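Local coordinates for A1 protein (Enterobacteria phage Qbeta, PDB 3RLK), which is the read-through form of the coat protein, a minor virion component whose extra domain is probably needed for the phage to infect its host, at residues Val40-Pro43 with Asn47-Trp50; Asp116-Lys121 with Asn139-Leu144; Asp80-Tyr85 with Asp146-His151; Ala105-Met110 with Ile129-Tyr134; Gly158-Pro163 with Ala168-Phe173. All blocks are in the same frame, centred on the assembly; numbering follows the deposited sequence.

Contact 1: Val40-Pro43 with Asn47-Trp50; sequences VYEP and NRPW
The loop joining strand 40-42 to its antiparallel neighbour 52-58 is closed across its mouth by Arg48, whose guanidinium reaches back to Glu42 and Pro43. NH2 of Arg48 makes a salt bridge to OE2 of Glu42 at 2.6 Å; as a hydrogen bond it is weak, and the carboxylate and guanidinium planes stand 81° apart. Glu42 delivers its oxygen through an extended chain, with CG anti to the backbone N (chi1 -179°). NH1 of Arg48 divides its work between two carbonyls. It meets O of Pro43 at 3.1 Å from above the carbonyl plane, and O of Trp50 at 2.9 Å in an almost straight bond that lies in the guanidinium plane. Arginine suits this place because one flat group can serve a charge and two backbone oxygens. Bends at chi2 and chi3 bring that group round to Glu42 and Pro43. CG of Arg48 lies 3.3 Å above the plane of the Trp50 indole, toward the rim. Trp50 is itself tied through NE1 to Glu119. Tyr41 and Glu42 both face Ile52, so the salt bridge and carbonyl bonds close an antiparallel connection that begins with a classic beta bulge.

Contact 2: Asp116-Lys121 with Asn139-Leu144; sequences DIREGK and NAYCSL
Arg118 and Tyr141 make the close part of this contact. The phenol oxygen OH of Tyr141 sits 3.1 Å above one face of the Arg118 guanidinium, toward its rim, and also lies 3.2 Å from CD of Arg118. NE is equally near, but its N-H points the wrong way for a hydrogen bond. The arginine chain, extended from CG to NE, runs obliquely past the tyrosine, and its CG approaches CE1 of Tyr141 at 3.8 Å. Beyond the ring, NH1 of Arg118 finds its polar partners in Glu38 and the carbonyl of Leu37. Strands 117-121 and 140-143 flank strand 129-135 of the mixed sheet, so the long side chains bridge over a strand lying between them. Ile117, one residue earlier and on the other face of the strand, starts out away from 139-144, and the contact there is loose: its CG2 reaches CD1 of Leu144 at 4.2 Å, with the chains at about a right angle. Both are buried, as befits branched aliphatic residues, whereas Arg118 keeps partial access to solvent.

Contact 3: Asp80-Tyr85 with Asp146-His151; sequences DSRLSY and DIAAYH
Arg82 and Tyr85 are the residues through which the loop 80-85 meets 146-151, and Asp80 prepares the first of them. OD2 of Asp80 holds NE of Arg82 in a salt bridge of 2.8 Å, nearly in the guanidinium plane, and the same oxygen also bonds Thr102. Ser81 opens a type I beta turn that ends at Ser84. Inside it, Arg82 folds its chain at chi3 (-62°), which lays the guanidinium face over the methyl of Ala148, with NE 3.5 Å from CB. A small alanine suits this spot, for it lets the flat group lie close. Ala148 is where the chain leaves the helix 144-147, so the arginine covers that helix's C-terminal end, a position where a positive charge is probably favourable. NH1 of Arg82 is linked through a water, 2.8 Å away, to O of Ala149, while NH2 turns to the carbonyl of Gly154. Further on, OG of Ser84 lies 2.8 Å from O of Ser81 and bonds it, as does the backbone N of the same serine. Tyr85 comes last. Its OH lies at the edge of the His151 imidazole, 3.5 Å from CD2, and the rings meet obliquely with planes 50° apart. A second water donates to both OH of Tyr85 and O of His151, and Asp153 also bonds the phenol.

Contact 4: Ala105-Met110 with Ile129-Tyr134; sequences ATDQAM and IERFIY
Arg131 grips Asp107 end-on, NH1 and NH2 both donating to the single oxygen OD1. NH1 lies 2.8 Å from OD1 of Asp107 and uses its anti lone pair; NH2, at the same distance, meets it nearly along the C-O bond. NH1 of Arg131 also donates to O of Ala105 at 2.9 Å, coming from above the carbonyl plane. One face of the guanidinium is covered by CG of Met110, 3.4 Å above the plane, and SD of Met110 touches CG of Arg131 at 3.7 Å. A flexible thioether chain, bent at chi2 and chi3, can follow the arginine. In the next shell, Thr106 is the N-cap of helix 107-112: its OG1 accepts from N of Ala109 at 3.1 Å, fixing the first turn that carries Asp107 and Met110, and also bonds the carbonyl of Tyr103. Behind Arg131, NE makes a salt bridge with Glu119 on the adjacent strand 117-121, and Trp50 packs against the side chain. An aspartate in the first turn probably also gains from the positive end of the helix dipole. Placed among two carboxylates and a carbonyl, Arg131 has its charge balanced and ties the start of the helix to strand 129-135.

Contact 5: Gly158-Pro163 with Ala168-Phe173; sequences GFWRDP and AIPFDF
A proline-tryptophan CH-pi contact joins Trp160, just past the end of strand 154-159 in the three-stranded antiparallel sheet, to the loop 168-173 that follows. CB of Trp160 begins the contact, 3.6 Å from CG1 of Ile169. With CG anti to the backbone N (chi1 -171°), the indole runs out alongside the isoleucine, the two side chains pointing opposite ways. CG of Trp160 lies 3.7 Å from CG1 of Ile169, and CE3 lies near CG2. Farther out, the six-membered ring receives Pro170 on the face that Ile169 also borders. CD of Pro170 stands 3.6 Å from the centroid of that ring, 21° off its normal, and CH2 at the far end of the indole is 3.3 Å from the same carbon. Proline suits the place because its CD is a slightly polarised methylene held rigid in a ring. Phe176 meets the tryptophan edge-to-face, sharing the broad indole with this loop. The pyrrole edge is polar: the one N-H of NE1 points mainly to a water 3.0 Å away, with only a weak hydrogen bond to O of Asp162; the water lies 2.9 Å from O of Ala168, to which it can donate.

From the N terminus, contact 1 is complete first, closing the short connection from strand 40-42 to 52-58. Contact 3 then opens at 80-85 and does not close until 146-151, enclosing contacts 4 and 2. Those two cross: 105-110 and 116-121 open in turn, then 129-134 and 139-144 answer them in the same order. Contact 5 follows in series, closing the loop after strand 154-159. Contacts 1, 2 and 4 gather on the mixed sheet and touch, through Trp50, Glu119 and Arg131 among others. Contact 3 ties the loop 80-85 to the end of helix 144-147, and contact 5 lies apart on the three-stranded sheet.

Contact 1: Val40-Pro43 with Asn47-Trp50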
# COMPACT_ATOMS: atom_id res chain seq x y z
N VAL A 40 -4.64 21.58 5.75
CA VAL A 40 -4.84 21.83 4.33
C VAL A 40 -3.97 22.92 3.73
O VAL A 40 -3.95 24.09 4.19
CB VAL A 40 -6.32 22.14 4.02
CG1 VAL A 40 -6.51 22.42 2.60
CG2 VAL A 40 -7.20 20.95 4.46
N TYR A 41 -3.28 22.56 2.66
CA TYR A 41 -2.52 23.50 1.87
C TYR A 41 -3.35 24.21 0.81
O TYR A 41 -3.26 25.46 0.66
CB TYR A 41 -1.29 22.76 1.28
CG TYR A 41 -0.49 23.55 0.30
CD1 TYR A 41 0.44 24.50 0.75
CD2 TYR A 41 -0.58 23.30 -1.06
CE1 TYR A 41 1.28 25.21 -0.18
CE2 TYR A 41 0.23 24.00 -1.99
CZ TYR A 41 1.14 24.93 -1.52
OH TYR A 41 1.91 25.60 -2.44
N GLU A 42 -4.18 23.46 0.08
CA GLU A 42 -5.07 24.08 -0.87
C GLU A 42 -6.37 23.27 -0.86
O GLU A 42 -6.30 22.05 -0.96
CB GLU A 42 -4.41 24.07 -2.25
CG GLU A 42 -5.25 24.72 -3.35
CD GLU A 42 -4.71 24.42 -4.75
OE1 GLU A 42 -3.49 24.19 -4.91
OE2 GLU A 42 -5.50 24.38 -5.71
N PRO A 43 -7.54 23.93 -0.74
CA PRO A 43 -8.86 23.32 -0.84
C PRO A 43 -9.05 22.64 -2.22
O PRO A 43 -8.36 23.01 -3.17
CB PRO A 43 -9.82 24.53 -0.80
CG PRO A 43 -9.04 25.66 -0.23
CD PRO A 43 -7.62 25.41 -0.62
N ASN A 47 -11.72 20.91 -10.90
CA ASN A 47 -10.93 19.92 -11.63
C ASN A 47 -10.09 18.98 -10.74
O ASN A 47 -9.68 17.89 -11.16
CB ASN A 47 -10.03 20.63 -12.62
CG ASN A 47 -10.76 20.98 -13.92
OD1 ASN A 47 -10.29 21.80 -14.71
ND2 ASN A 47 -11.90 20.32 -14.16
N ARG A 48 -9.85 19.41 -9.51
CA ARG A 48 -9.13 18.57 -8.55
C ARG A 48 -9.95 18.43 -7.26
O ARG A 48 -9.85 19.26 -6.35
CB ARG A 48 -7.71 19.08 -8.24
CG ARG A 48 -6.80 18.00 -7.59
CD ARG A 48 -6.04 18.40 -6.27
NE ARG A 48 -5.50 19.68 -6.37
CZ ARG A 48 -5.80 20.76 -5.67
NH1 ARG A 48 -6.59 20.83 -4.59
NH2 ARG A 48 -5.19 21.81 -6.08
N PRO A 49 -10.78 17.38 -7.18
CA PRO A 49 -11.83 17.33 -6.17
C PRO A 49 -11.30 16.88 -4.80
O PRO A 49 -12.07 16.42 -4.00
CB PRO A 49 -12.88 16.34 -6.77
CG PRO A 49 -12.09 15.51 -7.73
CD PRO A 49 -11.02 16.43 -8.29
N TRP A 50 -10.00 17.04 -4.56
CA TRP A 50 -9.40 16.62 -3.26
C TRP A 50 -8.49 17.76 -2.76
O TRP A 50 -7.93 18.46 -3.57
CB TRP A 50 -8.62 15.29 -3.38
CG TRP A 50 -7.57 15.24 -4.46
CD1 TRP A 50 -6.29 15.64 -4.35
CD2 TRP A 50 -7.74 14.73 -5.78
NE1 TRP A 50 -5.64 15.44 -5.52
CE2 TRP A 50 -6.50 14.88 -6.42
CE3 TRP A 50 -8.82 14.16 -6.48
CZ2 TRP A 50 -6.29 14.48 -7.75
CZ3 TRP A 50 -8.63 13.80 -7.82
CH2 TRP A 50 -7.37 13.96 -8.44

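Contact 2: Asp116-Lys121 with Asn139-Leu144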
# COMPACT_ATOMS: atom_id res chain seq x y z
N ASP A 116 -7.18 4.59 0.71
CA ASP A 116 -7.12 6.02 1.10
C ASP A 116 -5.76 6.58 0.75
O ASP A 116 -4.72 6.09 1.23
CB ASP A 116 -7.30 6.19 2.61
CG ASP A 116 -8.69 5.74 3.08
OD1 ASP A 116 -9.65 6.34 2.61
OD2 ASP A 116 -8.78 4.82 3.93
N ILE A 117 -5.75 7.61 -0.10
CA ILE A 117 -4.52 8.17 -0.64
C ILE A 117 -4.70 9.70 -0.51
O ILE A 117 -5.76 10.20 -0.83
CB ILE A 117 -4.39 7.80 -2.11
CG1 ILE A 117 -4.65 6.28 -2.32
CG2 ILE A 117 -3.05 8.30 -2.68
CD1 ILE A 117 -4.85 5.94 -3.81
N ARG A 118 -3.72 10.41 0.04
CA ARG A 118 -3.84 11.90 0.16
C ARG A 118 -2.74 12.54 -0.61
O ARG A 118 -1.59 12.05 -0.61
CB ARG A 118 -3.83 12.38 1.63
CG ARG A 118 -5.17 12.08 2.30
CD ARG A 118 -5.28 12.68 3.71
NE ARG A 118 -6.63 12.49 4.22
CZ ARG A 118 -7.10 12.93 5.39
NH1 ARG A 118 -6.36 13.67 6.18
NH2 ARG A 118 -8.37 12.62 5.74
N GLU A 119 -3.02 13.68 -1.27
CA GLU A 119 -1.91 14.42 -1.92
C GLU A 119 -1.30 15.40 -0.94
O GLU A 119 -2.04 16.14 -0.25
CB GLU A 119 -2.50 15.20 -3.10
CG GLU A 119 -1.43 15.72 -4.06
CD GLU A 119 -1.96 15.83 -5.46
OE1 GLU A 119 -3.14 16.23 -5.61
OE2 GLU A 119 -1.22 15.49 -6.39
N GLY A 120 0.03 15.48 -0.86
CA GLY A 120 0.57 16.46 0.12
C GLY A 120 1.87 17.10 -0.34
O GLY A 120 2.64 16.54 -1.16
N LYS A 121 2.09 18.28 0.23
CA LYS A 121 3.24 19.09 -0.08
C LYS A 121 4.34 18.87 1.00
O LYS A 121 4.10 19.12 2.15
CB LYS A 121 2.87 20.57 -0.16
CG LYS A 121 4.13 21.41 -0.61
CD LYS A 121 3.88 22.89 -0.48
CE LYS A 121 5.13 23.68 -0.91
NZ LYS A 121 5.46 23.52 -2.41
N ASN A 139 -1.32 4.10 11.45
CA ASN A 139 -2.04 5.39 11.28
C ASN A 139 -1.11 6.53 10.84
O ASN A 139 -0.95 7.54 11.54
CB ASN A 139 -2.73 5.76 12.63
CG ASN A 139 -3.63 7.00 12.53
OD1 ASN A 139 -4.39 7.16 11.58
ND2 ASN A 139 -3.59 7.83 13.59
N ALA A 140 -0.53 6.39 9.65
CA ALA A 140 0.42 7.36 9.16
C ALA A 140 0.42 7.13 7.66
O ALA A 140 -0.09 6.08 7.15
CB ALA A 140 1.82 7.17 9.78
N TYR A 141 1.08 8.03 6.98
CA TYR A 141 1.07 8.07 5.51
C TYR A 141 2.49 7.83 5.00
O TYR A 141 3.47 8.20 5.63
CB TYR A 141 0.62 9.45 5.04
CG TYR A 141 -0.82 9.67 5.21
CD1 TYR A 141 -1.71 9.35 4.16
CD2 TYR A 141 -1.32 10.15 6.40
CE1 TYR A 141 -3.16 9.52 4.35
CE2 TYR A 141 -2.72 10.35 6.60
CZ TYR A 141 -3.60 10.05 5.58
OH TYR A 141 -4.95 10.25 5.81
N CYS A 142 2.58 7.24 3.83
CA CYS A 142 3.94 6.97 3.26
C CYS A 142 3.92 7.40 1.78
O CYS A 142 2.90 7.15 1.09
CB CYS A 142 4.25 5.46 3.40
SG CYS A 142 6.00 5.12 2.94
N SER A 143 4.94 8.12 1.30
CA SER A 143 4.98 8.68 -0.08
C SER A 143 5.14 7.53 -1.11
O SER A 143 6.13 6.80 -0.99
CB SER A 143 6.18 9.57 -0.24
OG SER A 143 6.23 10.01 -1.60
N LEU A 144 4.24 7.46 -2.10
CA LEU A 144 4.33 6.50 -3.21
C LEU A 144 5.61 6.77 -4.09
O LEU A 144 6.23 5.84 -4.67
CB LEU A 144 3.01 6.56 -4.03
CG LEU A 144 1.87 5.96 -3.18
CD1 LEU A 144 0.52 6.42 -3.80
CD2 LEU A 144 2.03 4.39 -3.12

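Contact 3: Asp80-Tyr85 with Asp146-His151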
# COMPACT_ATOMS: atom_id res chain seq x y z
N ASP A 80 4.10 -3.11 -11.79
CA ASP A 80 4.79 -2.02 -12.48
C ASP A 80 6.22 -2.36 -12.89
O ASP A 80 7.02 -1.46 -13.23
CB ASP A 80 4.70 -0.72 -11.63
CG ASP A 80 5.20 -0.90 -10.22
OD1 ASP A 80 5.82 -1.95 -9.96
OD2 ASP A 80 5.02 0.04 -9.36
N SER A 81 6.57 -3.66 -12.83
CA SER A 81 7.91 -4.18 -13.20
C SER A 81 9.10 -3.64 -12.40
O SER A 81 10.25 -3.78 -12.81
CB SER A 81 8.14 -3.93 -14.68
OG SER A 81 7.30 -4.81 -15.42
N ARG A 82 8.85 -3.06 -11.24
CA ARG A 82 9.98 -2.50 -10.47
C ARG A 82 10.93 -3.54 -9.89
O ARG A 82 12.07 -3.22 -9.45
CB ARG A 82 9.43 -1.58 -9.38
CG ARG A 82 8.72 -0.35 -9.94
CD ARG A 82 8.35 0.67 -8.82
NE ARG A 82 7.40 0.07 -7.84
CZ ARG A 82 7.71 -0.44 -6.64
NH1 ARG A 82 8.97 -0.42 -6.13
NH2 ARG A 82 6.70 -1.01 -5.92
N LEU A 83 10.43 -4.79 -9.82
CA LEU A 83 11.19 -5.90 -9.24
C LEU A 83 11.73 -6.83 -10.30
O LEU A 83 12.31 -7.86 -9.98
CB LEU A 83 10.32 -6.70 -8.27
CG LEU A 83 9.70 -5.84 -7.16
CD1 LEU A 83 8.77 -6.67 -6.37
CD2 LEU A 83 10.82 -5.29 -6.26
N SER A 84 11.52 -6.49 -11.56
CA SER A 84 11.90 -7.44 -12.61
C SER A 84 13.38 -7.48 -12.98
O SER A 84 13.78 -8.33 -13.73
CB SER A 84 11.06 -7.17 -13.88
OG SER A 84 11.30 -5.85 -14.39
N TYR A 85 14.17 -6.55 -12.44
CA TYR A 85 15.52 -6.32 -12.94
C TYR A 85 16.57 -7.24 -12.28
O TYR A 85 17.71 -7.30 -12.71
CB TYR A 85 15.86 -4.80 -12.77
CG TYR A 85 16.10 -4.37 -11.32
CD1 TYR A 85 15.01 -4.05 -10.45
CD2 TYR A 85 17.37 -4.31 -10.81
CE1 TYR A 85 15.25 -3.70 -9.13
CE2 TYR A 85 17.63 -3.88 -9.46
CZ TYR A 85 16.56 -3.59 -8.65
OH TYR A 85 16.81 -3.22 -7.33
N ASP A 146 8.51 7.77 -2.76
CA ASP A 146 9.59 7.16 -2.04
C ASP A 146 9.61 5.61 -2.23
O ASP A 146 10.63 5.04 -2.57
CB ASP A 146 9.51 7.45 -0.52
CG ASP A 146 9.73 8.91 -0.14
OD1 ASP A 146 9.96 9.74 -1.05
OD2 ASP A 146 9.71 9.22 1.09
N ILE A 147 8.46 4.96 -2.02
CA ILE A 147 8.35 3.48 -2.15
C ILE A 147 8.82 3.00 -3.55
O ILE A 147 9.48 1.98 -3.67
CB ILE A 147 6.86 3.05 -1.89
CG1 ILE A 147 6.49 3.44 -0.44
CG2 ILE A 147 6.63 1.56 -2.27
CD1 ILE A 147 4.98 3.32 -0.12
N ALA A 148 8.42 3.69 -4.61
CA ALA A 148 8.68 3.28 -5.96
C ALA A 148 9.92 3.92 -6.65
O ALA A 148 10.09 3.81 -7.87
CB ALA A 148 7.39 3.46 -6.83
N ALA A 149 10.78 4.57 -5.88
CA ALA A 149 11.98 5.26 -6.43
C ALA A 149 12.97 4.26 -6.98
O ALA A 149 13.04 3.12 -6.60
CB ALA A 149 12.68 6.09 -5.37
N TYR A 150 13.76 4.74 -7.92
CA TYR A 150 14.79 3.93 -8.54
C TYR A 150 15.61 3.26 -7.45
O TYR A 150 16.10 3.93 -6.53
CB TYR A 150 15.64 4.82 -9.43
CG TYR A 150 16.68 4.11 -10.24
CD1 TYR A 150 16.32 3.25 -11.28
CD2 TYR A 150 18.05 4.33 -9.99
CE1 TYR A 150 17.30 2.62 -12.05
CE2 TYR A 150 19.01 3.72 -10.73
CZ TYR A 150 18.66 2.87 -11.76
OH TYR A 150 19.69 2.30 -12.48
N HIS A 151 15.68 1.93 -7.51
CA HIS A 151 16.42 1.11 -6.51
C HIS A 151 15.91 1.06 -5.08
O HIS A 151 16.60 0.48 -4.21
CB HIS A 151 17.94 1.41 -6.49
CG HIS A 151 18.69 0.79 -7.65
ND1 HIS A 151 19.79 1.38 -8.23
CD2 HIS A 151 18.44 -0.34 -8.38
CE1 HIS A 151 20.22 0.63 -9.23
NE2 HIS A 151 19.41 -0.41 -9.36
O HOH W 1 11.49 0.57 -6.67
O HOH W 2 18.14 -1.74 -4.80

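Contact 4: Ala105-Met110 with Ile129-Tyr134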
# COMPACT_ATOMS: atom_id res chain seq x y z
N ALA A 105 -0.45 5.92 -7.41
CA ALA A 105 -0.07 7.36 -7.51
C ALA A 105 -0.81 8.12 -8.66
O ALA A 105 -0.62 9.33 -8.88
CB ALA A 105 1.48 7.54 -7.59
N THR A 106 -1.63 7.40 -9.40
CA THR A 106 -2.31 7.99 -10.56
C THR A 106 -3.52 8.83 -10.17
O THR A 106 -4.11 8.68 -9.09
CB THR A 106 -2.77 6.92 -11.61
OG1 THR A 106 -3.84 6.16 -11.07
CG2 THR A 106 -1.57 6.04 -12.04
N ASP A 107 -3.85 9.77 -11.05
CA ASP A 107 -5.07 10.56 -10.88
C ASP A 107 -6.31 9.69 -10.73
O ASP A 107 -7.21 9.96 -9.94
CB ASP A 107 -5.23 11.49 -12.10
CG ASP A 107 -4.41 12.76 -11.97
OD1 ASP A 107 -3.57 12.86 -11.04
OD2 ASP A 107 -4.57 13.66 -12.83
N GLN A 108 -6.34 8.62 -11.53
CA GLN A 108 -7.34 7.62 -11.40
C GLN A 108 -7.49 7.07 -9.96
O GLN A 108 -8.60 6.98 -9.42
CB GLN A 108 -6.98 6.50 -12.36
CG GLN A 108 -8.06 5.48 -12.47
CD GLN A 108 -9.30 6.07 -13.04
OE1 GLN A 108 -9.32 6.50 -14.20
NE2 GLN A 108 -10.36 6.07 -12.25
N ALA A 109 -6.38 6.66 -9.37
CA ALA A 109 -6.46 6.10 -8.02
C ALA A 109 -6.92 7.18 -7.02
O ALA A 109 -7.75 6.91 -6.13
CB ALA A 109 -5.12 5.51 -7.63
N MET A 110 -6.45 8.38 -7.22
CA MET A 110 -6.90 9.52 -6.39
C MET A 110 -8.41 9.81 -6.49
O MET A 110 -9.04 10.10 -5.47
CB MET A 110 -6.10 10.78 -6.68
CG MET A 110 -4.64 10.84 -6.23
SD MET A 110 -4.47 10.76 -4.44
CE MET A 110 -5.90 11.61 -3.88
N ILE A 129 5.22 18.01 -4.29
CA ILE A 129 3.87 17.57 -4.03
C ILE A 129 3.75 16.11 -4.47
O ILE A 129 4.01 15.80 -5.63
CB ILE A 129 2.81 18.51 -4.67
CG1 ILE A 129 2.81 19.90 -3.95
CG2 ILE A 129 1.43 17.87 -4.57
CD1 ILE A 129 1.95 21.01 -4.64
N GLU A 130 3.42 15.23 -3.53
CA GLU A 130 3.47 13.77 -3.80
C GLU A 130 2.18 13.13 -3.39
O GLU A 130 1.31 13.79 -2.78
CB GLU A 130 4.68 13.15 -3.07
CG GLU A 130 5.99 13.60 -3.75
CD GLU A 130 7.27 13.07 -3.10
OE1 GLU A 130 7.14 12.35 -2.08
OE2 GLU A 130 8.39 13.38 -3.68
N ARG A 131 1.97 11.88 -3.79
CA ARG A 131 0.80 11.13 -3.30
C ARG A 131 1.19 10.12 -2.24
O ARG A 131 2.25 9.39 -2.40
CB ARG A 131 0.01 10.50 -4.47
CG ARG A 131 -0.89 11.59 -5.07
CD ARG A 131 -0.85 11.61 -6.48
NE ARG A 131 -1.47 12.85 -7.06
CZ ARG A 131 -2.12 12.85 -8.20
NH1 ARG A 131 -2.29 11.70 -8.86
NH2 ARG A 131 -2.61 14.00 -8.70
N PHE A 132 0.40 10.07 -1.15
CA PHE A 132 0.76 9.37 0.07
C PHE A 132 -0.29 8.30 0.37
O PHE A 132 -1.51 8.61 0.51
CB PHE A 132 0.83 10.32 1.27
CG PHE A 132 1.93 11.29 1.21
CD1 PHE A 132 3.06 11.11 1.99
CD2 PHE A 132 1.86 12.37 0.37
CE1 PHE A 132 4.12 12.09 1.96
CE2 PHE A 132 2.85 13.33 0.30
CZ PHE A 132 4.00 13.18 1.06
N ILE A 133 0.14 7.05 0.46
CA ILE A 133 -0.81 5.98 0.81
C ILE A 133 -1.04 5.99 2.31
O ILE A 133 -0.07 6.19 3.09
CB ILE A 133 -0.25 4.61 0.27
CG1 ILE A 133 -1.32 3.52 0.38
CG2 ILE A 133 1.14 4.27 0.89
CD1 ILE A 133 -2.52 3.78 -0.57
N TYR A 134 -2.29 5.83 2.74
CA TYR A 134 -2.52 5.75 4.19
C TYR A 134 -2.24 4.33 4.67
O TYR A 134 -2.67 3.35 4.00
CB TYR A 134 -3.99 6.16 4.52
CG TYR A 134 -4.33 5.99 5.99
CD1 TYR A 134 -3.73 6.82 6.99
CD2 TYR A 134 -5.27 5.05 6.38
CE1 TYR A 134 -4.06 6.65 8.34
CE2 TYR A 134 -5.63 4.90 7.74
CZ TYR A 134 -5.02 5.71 8.71
OH TYR A 134 -5.34 5.57 10.05

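Contact 5: Gly158-Pro163 with Ala168-Phe173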
# COMPACT_ATOMS: atom_id res chain seq x y z
N GLY A 158 -0.42 -6.24 0.73
CA GLY A 158 -1.75 -6.43 1.28
C GLY A 158 -2.11 -7.90 1.52
O GLY A 158 -1.28 -8.78 1.36
N PHE A 159 -3.32 -8.14 2.01
CA PHE A 159 -3.74 -9.49 2.24
C PHE A 159 -5.18 -9.61 1.77
O PHE A 159 -6.05 -8.86 2.18
CB PHE A 159 -3.55 -9.94 3.68
CG PHE A 159 -3.99 -11.38 3.94
CD1 PHE A 159 -3.08 -12.43 3.98
CD2 PHE A 159 -5.37 -11.64 4.19
CE1 PHE A 159 -3.52 -13.74 4.16
CE2 PHE A 159 -5.84 -12.97 4.36
CZ PHE A 159 -4.93 -13.99 4.37
N TRP A 160 -5.39 -10.56 0.84
CA TRP A 160 -6.68 -10.70 0.15
C TRP A 160 -7.65 -11.46 1.06
O TRP A 160 -7.42 -12.68 1.44
CB TRP A 160 -6.50 -11.49 -1.17
CG TRP A 160 -7.71 -11.46 -1.95
CD1 TRP A 160 -8.68 -12.42 -2.02
CD2 TRP A 160 -8.12 -10.42 -2.83
NE1 TRP A 160 -9.66 -12.03 -2.88
CE2 TRP A 160 -9.37 -10.79 -3.36
CE3 TRP A 160 -7.58 -9.16 -3.16
CZ2 TRP A 160 -10.05 -9.99 -4.25
CZ3 TRP A 160 -8.25 -8.36 -4.07
CH2 TRP A 160 -9.51 -8.77 -4.56
N ARG A 161 -8.75 -10.76 1.37
CA ARG A 161 -9.75 -11.22 2.35
C ARG A 161 -11.03 -11.67 1.70
O ARG A 161 -11.87 -12.28 2.36
CB ARG A 161 -10.08 -10.05 3.31
CG ARG A 161 -8.85 -9.70 4.13
CD ARG A 161 -9.28 -8.95 5.37
NE ARG A 161 -9.99 -9.82 6.32
CZ ARG A 161 -11.00 -9.40 7.11
NH1 ARG A 161 -11.38 -8.09 7.09
NH2 ARG A 161 -11.57 -10.27 8.01
N ASP A 162 -11.21 -11.39 0.40
CA ASP A 162 -12.49 -11.59 -0.28
C ASP A 162 -12.65 -13.08 -0.64
O ASP A 162 -11.84 -13.62 -1.38
CB ASP A 162 -12.59 -10.70 -1.54
CG ASP A 162 -13.99 -10.73 -2.23
OD1 ASP A 162 -14.83 -11.62 -2.01
OD2 ASP A 162 -14.28 -9.82 -3.05
N PRO A 163 -13.71 -13.73 -0.07
CA PRO A 163 -13.87 -15.14 -0.34
C PRO A 163 -14.52 -15.41 -1.69
O PRO A 163 -14.64 -16.58 -2.07
CB PRO A 163 -14.81 -15.59 0.79
CG PRO A 163 -15.71 -14.29 1.06
CD PRO A 163 -14.63 -13.25 0.99
N ALA A 168 -9.80 -16.33 -4.96
CA ALA A 168 -8.74 -16.03 -5.98
C ALA A 168 -8.40 -14.52 -6.05
O ALA A 168 -9.31 -13.68 -6.16
CB ALA A 168 -9.17 -16.53 -7.32
N ILE A 169 -7.10 -14.21 -6.06
CA ILE A 169 -6.63 -12.81 -6.17
C ILE A 169 -6.63 -12.41 -7.65
O ILE A 169 -6.10 -13.17 -8.48
CB ILE A 169 -5.23 -12.63 -5.52
CG1 ILE A 169 -5.28 -13.16 -4.09
CG2 ILE A 169 -4.84 -11.12 -5.56
CD1 ILE A 169 -3.92 -13.15 -3.41
N PRO A 170 -7.29 -11.30 -7.99
CA PRO A 170 -7.41 -10.86 -9.41
C PRO A 170 -6.03 -10.58 -10.01
O PRO A 170 -5.03 -10.32 -9.32
CB PRO A 170 -8.22 -9.53 -9.31
CG PRO A 170 -8.91 -9.60 -7.96
CD PRO A 170 -8.01 -10.39 -7.07
N PHE A 171 -5.98 -10.65 -11.34
CA PHE A 171 -4.80 -10.22 -12.05
C PHE A 171 -5.04 -8.79 -12.60
O PHE A 171 -4.35 -8.35 -13.55
CB PHE A 171 -4.60 -11.22 -13.17
CG PHE A 171 -4.20 -12.57 -12.67
CD1 PHE A 171 -2.84 -12.84 -12.40
CD2 PHE A 171 -5.18 -13.54 -12.41
CE1 PHE A 171 -2.46 -14.11 -11.88
CE2 PHE A 171 -4.81 -14.83 -11.89
CZ PHE A 171 -3.44 -15.09 -11.61
N ASP A 172 -6.06 -8.11 -12.06
CA ASP A 172 -6.40 -6.75 -12.48
C ASP A 172 -6.46 -5.89 -11.20
O ASP A 172 -7.35 -6.07 -10.37
CB ASP A 172 -7.71 -6.73 -13.28
CG ASP A 172 -8.25 -5.31 -13.50
OD1 ASP A 172 -7.58 -4.31 -13.13
OD2 ASP A 172 -9.32 -5.17 -14.16
N PHE A 173 -5.49 -4.98 -11.06
CA PHE A 173 -5.33 -4.24 -9.81
C PHE A 173 -6.52 -3.31 -9.53
O PHE A 173 -6.81 -2.96 -8.39
CB PHE A 173 -3.98 -3.48 -9.74
CG PHE A 173 -3.77 -2.83 -8.42
CD1 PHE A 173 -3.60 -3.60 -7.28
CD2 PHE A 173 -3.87 -1.41 -8.30
CE1 PHE A 173 -3.47 -3.02 -6.03
CE2 PHE A 173 -3.78 -0.82 -7.04
CZ PHE A 173 -3.61 -1.60 -5.91
O HOH W 3 -11.72 -13.03 -4.77